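Local coordinates for protein single-stranded DNA specific exonuclease RecJ (Thermus thermophilus, PDB 2ZXR) that degrades single-stranded DNA exonucleolytically in the 5' to 3' direction, using divalent metal ions, with no detectable activity on single-stranded RNA, at residues Ala275-Glu280 with Ala308-Leu313; Glu315-Lys320 with Pro341-Ile346. One frame throughout, in Å; residues are numbered along the deposited sequence.

Contact 1: residues Ala275-Glu280 with Ala308-Leu313; sequences ASRLGE and ARRQTL
Arg310 meets Leu278 and Arg277 with the near half of its side chain, while its charged end is held elsewhere. Its CB lies 4.3 Å from Leu278 CD2, a methyl that also reaches the helix backbone at Arg310 N (3.9 Å). With CG anti to the backbone N (chi1 -177°), the next methylene is carried to Arg277, whose CD is 4.1 Å from Arg310 CG. Bends at chi2 and chi3 then fold the chain back, so that Gln311 CG sits over the centre of one guanidinium face. At the tip, NH1 pairs with Glu314 in a salt bridge and NH2 bonds Asn307 OD1. Arg277 and Arg310 keep their NE atoms 5.0 Å apart, and Glu314 probably offsets part of this like charge. The Leu278 side chain crosses that of Arg309 at about a right angle, its CD2 3.8 Å from Arg309 CG. Leu278 is placed by a Schellman motif that ends helix 261-277: Glu280 N bonds Ala275 O (2.6 Å), Gly279 N bonds Ser276 O (3.0 Å), and Gly279 takes the positive phi. Arg277 comes within about 7 Å, side chain to side chain, of Asp82, a manganese ligand. The contact thus sets the end of helix 261-277 against helix 293-321, with Leu306 and His340 also touching Leu278, and Ile346 of helix 341-355 beside both Arg277 and Arg310.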
ATOM      1  N   ALA A 275      18.096 -11.249  13.095  1.00 25.20           N
ATOM      2  CA  ALA A 275      19.154 -12.240  13.299  1.00 26.36           C
ATOM      3  C   ALA A 275      20.260 -11.972  12.307  1.00 27.47           C
ATOM      4  O   ALA A 275      21.448 -11.946  12.645  1.00 27.59           O
ATOM      5  CB  ALA A 275      18.611 -13.667  13.096  1.00 25.91           C
ATOM      6  N   SER A 276      19.856 -11.755  11.072  1.00 28.15           N
ATOM      7  CA  SER A 276      20.814 -11.487  10.032  1.00 30.60           C
ATOM      8  C   SER A 276      21.481 -10.124  10.211  1.00 30.87           C
ATOM      9  O   SER A 276      22.702 -10.031  10.129  1.00 31.86           O
ATOM     10  CB  SER A 276      20.131 -11.573   8.668  1.00 31.82           C
ATOM     11  OG  SER A 276      21.039 -11.205   7.650  1.00 35.13           O
ATOM     12  N   ARG A 277      20.696  -9.073  10.459  1.00 30.38           N
ATOM     13  CA  ARG A 277      21.261  -7.739  10.625  1.00 31.26           C
ATOM     14  C   ARG A 277      22.261  -7.764  11.776  1.00 30.87           C
ATOM     15  O   ARG A 277      23.194  -6.985  11.795  1.00 29.57           O
ATOM     16  CB  ARG A 277      20.188  -6.685  10.955  1.00 32.63           C
ATOM     17  CG  ARG A 277      18.986  -6.537   9.999  1.00 36.39           C
ATOM     18  CD  ARG A 277      17.807  -5.853  10.792  1.00 40.67           C
ATOM     19  NE  ARG A 277      16.513  -5.779  10.095  1.00 44.04           N
ATOM     20  CZ  ARG A 277      16.315  -5.155   8.928  1.00 45.94           C
ATOM     21  NH1 ARG A 277      17.326  -4.544   8.327  1.00 46.95           N
ATOM     22  NH2 ARG A 277      15.114  -5.152   8.348  1.00 46.03           N
ATOM     23  N   LEU A 278      22.060  -8.669  12.734  1.00 30.78           N
ATOM     24  CA  LEU A 278      22.940  -8.757  13.891  1.00 31.17           C
ATOM     25  C   LEU A 278      24.061  -9.820  13.817  1.00 31.37           C
ATOM     26  O   LEU A 278      24.715 -10.131  14.817  1.00 31.94           O
ATOM     27  CB  LEU A 278      22.080  -8.945  15.157  1.00 30.17           C
ATOM     28  CG  LEU A 278      21.888  -7.705  16.048  1.00 31.27           C
ATOM     29  CD1 LEU A 278      21.852  -6.428  15.210  1.00 31.19           C
ATOM     30  CD2 LEU A 278      20.627  -7.849  16.888  1.00 28.55           C
ATOM     31  N   GLY A 279      24.298 -10.366  12.635  1.00 31.87           N
ATOM     32  CA  GLY A 279      25.348 -11.365  12.508  1.00 31.99           C
ATOM     33  C   GLY A 279      25.004 -12.755  13.019  1.00 32.29           C
ATOM     34  O   GLY A 279      25.905 -13.551  13.305  1.00 33.72           O
ATOM     35  N   GLU A 280      23.725 -13.072  13.168  1.00 30.62           N
ATOM     36  CA  GLU A 280      23.383 -14.423  13.608  1.00 29.96           C
ATOM     37  C   GLU A 280      22.383 -15.067  12.641  1.00 27.96           C
ATOM     38  O   GLU A 280      21.443 -15.737  13.047  1.00 26.80           O
ATOM     39  CB  GLU A 280      22.878 -14.426  15.070  1.00 31.55           C
ATOM     40  CG  GLU A 280      24.031 -14.203  16.092  1.00 35.71           C
ATOM     41  CD  GLU A 280      23.622 -14.204  17.580  1.00 38.74           C
ATOM     42  OE1 GLU A 280      23.954 -13.215  18.289  1.00 42.46           O
ATOM     43  OE2 GLU A 280      22.999 -15.179  18.071  1.00 40.15           O
ATOM     44  N   ALA A 308      14.810  -7.846  19.973  1.00 21.88           N
ATOM     45  CA  ALA A 308      14.736  -6.881  21.074  1.00 23.35           C
ATOM     46  C   ALA A 308      16.018  -6.047  21.091  1.00 23.80           C
ATOM     47  O   ALA A 308      15.999  -4.854  21.414  1.00 23.61           O
ATOM     48  CB  ALA A 308      14.561  -7.606  22.430  1.00 23.39           C
ATOM     49  N   ARG A 309      17.134  -6.679  20.738  1.00 24.17           N
ATOM     50  CA  ARG A 309      18.414  -5.979  20.685  1.00 24.47           C
ATOM     51  C   ARG A 309      18.373  -4.983  19.515  1.00 24.14           C
ATOM     52  O   ARG A 309      18.700  -3.815  19.674  1.00 23.68           O
ATOM     53  CB  ARG A 309      19.551  -6.991  20.515  1.00 26.51           C
ATOM     54  CG  ARG A 309      20.965  -6.403  20.355  1.00 29.93           C
ATOM     55  CD  ARG A 309      21.367  -5.487  21.528  1.00 33.84           C
ATOM     56  NE  ARG A 309      22.770  -5.076  21.425  1.00 36.62           N
ATOM     57  CZ  ARG A 309      23.327  -4.093  22.128  1.00 38.53           C
ATOM     58  NH1 ARG A 309      22.605  -3.397  23.002  1.00 40.42           N
ATOM     59  NH2 ARG A 309      24.611  -3.793  21.956  1.00 39.09           N
ATOM     60  N   ARG A 310      17.947  -5.446  18.347  1.00 23.07           N
ATOM     61  CA  ARG A 310      17.841  -4.588  17.176  1.00 22.93           C
ATOM     62  C   ARG A 310      16.956  -3.382  17.529  1.00 23.58           C
ATOM     63  O   ARG A 310      17.290  -2.237  17.210  1.00 22.09           O
ATOM     64  CB  ARG A 310      17.237  -5.377  16.000  1.00 23.33           C
ATOM     65  CG  ARG A 310      17.130  -4.620  14.653  1.00 24.98           C
ATOM     66  CD  ARG A 310      15.781  -3.878  14.523  1.00 28.58           C
ATOM     67  NE  ARG A 310      14.614  -4.771  14.625  1.00 28.45           N
ATOM     68  CZ  ARG A 310      13.347  -4.364  14.536  1.00 28.63           C
ATOM     69  NH1 ARG A 310      13.069  -3.082  14.337  1.00 30.30           N
ATOM     70  NH2 ARG A 310      12.345  -5.225  14.670  1.00 26.25           N
ATOM     71  N   GLN A 311      15.839  -3.648  18.213  1.00 23.26           N
ATOM     72  CA  GLN A 311      14.913  -2.587  18.582  1.00 23.45           C
ATOM     73  C   GLN A 311      15.549  -1.569  19.499  1.00 23.29           C
ATOM     74  O   GLN A 311      15.354  -0.376  19.316  1.00 22.24           O
ATOM     75  CB  GLN A 311      13.672  -3.171  19.256  1.00 24.45           C
ATOM     76  CG  GLN A 311      12.682  -3.729  18.255  1.00 27.61           C
ATOM     77  CD  GLN A 311      11.654  -4.656  18.889  1.00 29.14           C
ATOM     78  OE1 GLN A 311      10.562  -4.842  18.353  1.00 30.76           O
ATOM     79  NE2 GLN A 311      12.007  -5.249  20.026  1.00 29.71           N
ATOM     80  N   THR A 312      16.309  -2.054  20.477  1.00 23.38           N
ATOM     81  CA  THR A 312      16.976  -1.203  21.438  1.00 24.23           C
ATOM     82  C   THR A 312      17.990  -0.303  20.762  1.00 24.80           C
ATOM     83  O   THR A 312      17.972   0.903  20.967  1.00 26.28           O
ATOM     84  CB  THR A 312      17.678  -2.038  22.520  1.00 25.24           C
ATOM     85  OG1 THR A 312      16.712  -2.904  23.133  1.00 23.44           O
ATOM     86  CG2 THR A 312      18.296  -1.118  23.591  1.00 23.31           C
ATOM     87  N   LEU A 313      18.871  -0.880  19.955  1.00 25.05           N
ATOM     88  CA  LEU A 313      19.876  -0.093  19.232  1.00 25.00           C
ATOM     89  C   LEU A 313      19.210   0.928  18.302  1.00 24.77           C
ATOM     90  O   LEU A 313      19.610   2.101  18.258  1.00 25.09           O
ATOM     91  CB  LEU A 313      20.777  -1.004  18.399  1.00 24.42           C
ATOM     92  CG  LEU A 313      21.693  -1.942  19.180  1.00 25.94           C
ATOM     93  CD1 LEU A 313      22.286  -3.019  18.241  1.00 26.88           C
ATOM     94  CD2 LEU A 313      22.826  -1.109  19.827  1.00 25.01           C
TER

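Contact 2: residues Glu315-Lys320 with Pro341-Ile346; sequences EAMLRK and PGVMGI
Met317 reaches from helix 293-321 to Val343 and Met344 on helix 341-355, the helix of a beta-alpha-beta crossover between the parallel strands 332-335 and 359-363 in the DHHA1 domain. The Met317 chain runs straight out from its own helix: CG is anti to the backbone N (chi1 -176°) and SD continues the extended line. The bend at the sulfur (chi3 -75°) turns CE onto Val343, while SD touches both Val343 and Met344. SD rests against the root of Met344, 3.9 Å from its CA and 4.0 Å from its CB; between the two segments the nearest CA atoms are those of Met317 and Met344, 7.7 Å apart. Met344 therefore offers the base of its side chain; its CG occupies the position between backbone N and carbonyl carbon (chi1 57°), and the side chain also packs on Leu361 and Ala363 of strand 359-363. Val343 lies obliquely across the end of Met317 and presents one branch, CG2, to it. All three side chains are buried, and no hydrogen bond joins the segments. Val347, one turn further along helix 341-355, touches Met317 as well, while Glu315 and Arg350 form a salt bridge between the same two helices. Val343 CG2 is shared by both ends of the thioether, 3.9 Å from Met317 SD and 3.7 Å from Met317 CE.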
ATOM      1  N   GLU A 315      16.221   2.269  18.459  1.00 25.04           N
ATOM      2  CA  GLU A 315      15.599   3.333  19.210  1.00 26.62           C
ATOM      3  C   GLU A 315      16.669   4.303  19.746  1.00 26.16           C
ATOM      4  O   GLU A 315      16.480   5.505  19.671  1.00 25.48           O
ATOM      5  CB  GLU A 315      14.742   2.769  20.342  1.00 29.15           C
ATOM      6  CG  GLU A 315      13.576   3.691  20.666  1.00 35.19           C
ATOM      7  CD  GLU A 315      12.563   3.812  19.497  1.00 36.92           C
ATOM      8  OE1 GLU A 315      11.908   4.867  19.407  1.00 39.51           O
ATOM      9  OE2 GLU A 315      12.410   2.865  18.680  1.00 38.30           O
ATOM     10  N   ALA A 316      17.789   3.802  20.259  1.00 24.74           N
ATOM     11  CA  ALA A 316      18.835   4.705  20.727  1.00 26.35           C
ATOM     12  C   ALA A 316      19.429   5.524  19.556  1.00 26.95           C
ATOM     13  O   ALA A 316      19.715   6.705  19.714  1.00 27.35           O
ATOM     14  CB  ALA A 316      19.961   3.931  21.454  1.00 24.82           C
ATOM     15  N   MET A 317      19.597   4.921  18.380  1.00 27.01           N
ATOM     16  CA  MET A 317      20.149   5.681  17.265  1.00 27.50           C
ATOM     17  C   MET A 317      19.202   6.781  16.798  1.00 27.67           C
ATOM     18  O   MET A 317      19.612   7.934  16.586  1.00 27.02           O
ATOM     19  CB  MET A 317      20.483   4.774  16.080  1.00 28.10           C
ATOM     20  CG  MET A 317      21.157   5.523  14.948  1.00 27.67           C
ATOM     21  SD  MET A 317      21.588   4.462  13.567  1.00 29.00           S
ATOM     22  CE  MET A 317      23.024   3.608  14.263  1.00 28.10           C
ATOM     23  N   LEU A 318      17.936   6.416  16.623  1.00 28.12           N
ATOM     24  CA  LEU A 318      16.916   7.362  16.188  1.00 29.73           C
ATOM     25  C   LEU A 318      16.783   8.476  17.247  1.00 31.23           C
ATOM     26  O   LEU A 318      16.687   9.652  16.915  1.00 31.05           O
ATOM     27  CB  LEU A 318      15.593   6.624  15.988  1.00 30.06           C
ATOM     28  CG  LEU A 318      14.343   7.268  15.380  1.00 31.72           C
ATOM     29  CD1 LEU A 318      13.593   7.958  16.485  1.00 33.77           C
ATOM     30  CD2 LEU A 318      14.682   8.242  14.253  1.00 31.32           C
ATOM     31  N   ARG A 319      16.808   8.112  18.524  1.00 32.33           N
ATOM     32  CA  ARG A 319      16.697   9.121  19.562  1.00 34.02           C
ATOM     33  C   ARG A 319      17.836  10.133  19.414  1.00 34.63           C
ATOM     34  O   ARG A 319      17.621  11.337  19.518  1.00 34.72           O
ATOM     35  CB  ARG A 319      16.734   8.476  20.942  1.00 34.65           C
ATOM     36  CG  ARG A 319      16.548   9.478  22.054  1.00 37.60           C
ATOM     37  CD  ARG A 319      16.488   8.826  23.436  1.00 38.36           C
ATOM     38  NE  ARG A 319      16.299   9.845  24.473  1.00 40.71           N
ATOM     39  CZ  ARG A 319      15.136  10.414  24.792  1.00 40.16           C
ATOM     40  NH1 ARG A 319      14.012  10.074  24.168  1.00 39.76           N
ATOM     41  NH2 ARG A 319      15.107  11.334  25.741  1.00 39.78           N
ATOM     42  N   LYS A 320      19.047   9.652  19.151  1.00 34.86           N
ATOM     43  CA  LYS A 320      20.184  10.559  18.972  1.00 35.25           C
ATOM     44  C   LYS A 320      20.186  11.329  17.653  1.00 34.68           C
ATOM     45  O   LYS A 320      20.598  12.490  17.594  1.00 34.66           O
ATOM     46  CB  LYS A 320      21.498   9.800  19.027  1.00 36.54           C
ATOM     47  CG  LYS A 320      22.691  10.693  18.676  1.00 39.06           C
ATOM     48  CD  LYS A 320      23.946   9.881  18.489  1.00 41.30           C
ATOM     49  CE  LYS A 320      24.228   9.018  19.698  1.00 41.74           C
ATOM     50  NZ  LYS A 320      25.400   8.131  19.425  1.00 44.31           N
ATOM     51  N   PRO A 341      25.970  -0.557  11.969  1.00 29.59           N
ATOM     52  CA  PRO A 341      25.508  -0.579  10.570  1.00 30.18           C
ATOM     53  C   PRO A 341      24.279  -1.443  10.331  1.00 29.61           C
ATOM     54  O   PRO A 341      23.546  -1.233   9.366  1.00 30.41           O
ATOM     55  CB  PRO A 341      26.748  -1.064   9.809  1.00 30.52           C
ATOM     56  CG  PRO A 341      27.872  -0.451  10.643  1.00 30.12           C
ATOM     57  CD  PRO A 341      27.412  -0.850  12.033  1.00 30.35           C
ATOM     58  N   GLY A 342      24.042  -2.377  11.241  1.00 29.04           N
ATOM     59  CA  GLY A 342      22.900  -3.260  11.138  1.00 28.53           C
ATOM     60  C   GLY A 342      21.556  -2.610  11.435  1.00 29.26           C
ATOM     61  O   GLY A 342      20.496  -3.162  11.076  1.00 28.70           O
ATOM     62  N   VAL A 343      21.557  -1.444  12.075  1.00 27.81           N
ATOM     63  CA  VAL A 343      20.283  -0.814  12.361  1.00 27.83           C
ATOM     64  C   VAL A 343      20.032   0.499  11.651  1.00 28.17           C
ATOM     65  O   VAL A 343      18.889   0.980  11.667  1.00 28.50           O
ATOM     66  CB  VAL A 343      20.069  -0.586  13.894  1.00 28.80           C
ATOM     67  CG1 VAL A 343      20.558  -1.805  14.667  1.00 28.61           C
ATOM     68  CG2 VAL A 343      20.747   0.692  14.358  1.00 27.92           C
ATOM     69  N   MET A 344      21.056   1.070  11.008  1.00 27.06           N
ATOM     70  CA  MET A 344      20.876   2.370  10.355  1.00 27.93           C
ATOM     71  C   MET A 344      19.867   2.403   9.207  1.00 26.22           C
ATOM     72  O   MET A 344      19.230   3.417   8.982  1.00 24.85           O
ATOM     73  CB  MET A 344      22.239   2.978   9.906  1.00 29.56           C
ATOM     74  CG  MET A 344      23.099   2.121   8.969  1.00 33.41           C
ATOM     75  SD  MET A 344      24.818   2.778   8.535  1.00 37.20           S
ATOM     76  CE  MET A 344      24.751   4.447   9.074  1.00 33.67           C
ATOM     77  N   GLY A 345      19.697   1.289   8.501  1.00 26.04           N
ATOM     78  CA  GLY A 345      18.750   1.281   7.399  1.00 24.95           C
ATOM     79  C   GLY A 345      17.342   1.644   7.863  1.00 24.47           C
ATOM     80  O   GLY A 345      16.685   2.515   7.264  1.00 24.04           O
ATOM     81  N   ILE A 346      16.870   0.974   8.912  1.00 23.18           N
ATOM     82  CA  ILE A 346      15.533   1.274   9.434  1.00 24.27           C
ATOM     83  C   ILE A 346      15.476   2.680  10.080  1.00 23.66           C
ATOM     84  O   ILE A 346      14.479   3.375   9.955  1.00 24.30           O
ATOM     85  CB  ILE A 346      15.045   0.200  10.453  1.00 23.98           C
ATOM     86  CG1 ILE A 346      14.750  -1.121   9.705  1.00 24.83           C
ATOM     87  CG2 ILE A 346      13.736   0.701  11.162  1.00 24.69           C
ATOM     88  CD1 ILE A 346      14.352  -2.277  10.602  1.00 26.12           C
TER

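How the contacts relate
Both contacts use helix 293-321, two turns apart, and follow one another along the chain with centres about 11 Å apart. Contact 1 is a surface contact in which leucine and the aliphatic parts of arginines meet; contact 2 is buried and wholly apolar, built on two methionines and a valine. Residues of helix 341-355, part of contact 2, also touch contact 1. Arg277 CB packs 3.5 Å from Gly342 O, and Leu313 CB lies 3.8 Å from Val343 CG1, the branch of that valine that contact 2 leaves to its neighbour. Contact 1 approaches the metal-binding residues through Arg277, whereas contact 2 joins the long helix to the DHHA1 domain, away from those sites.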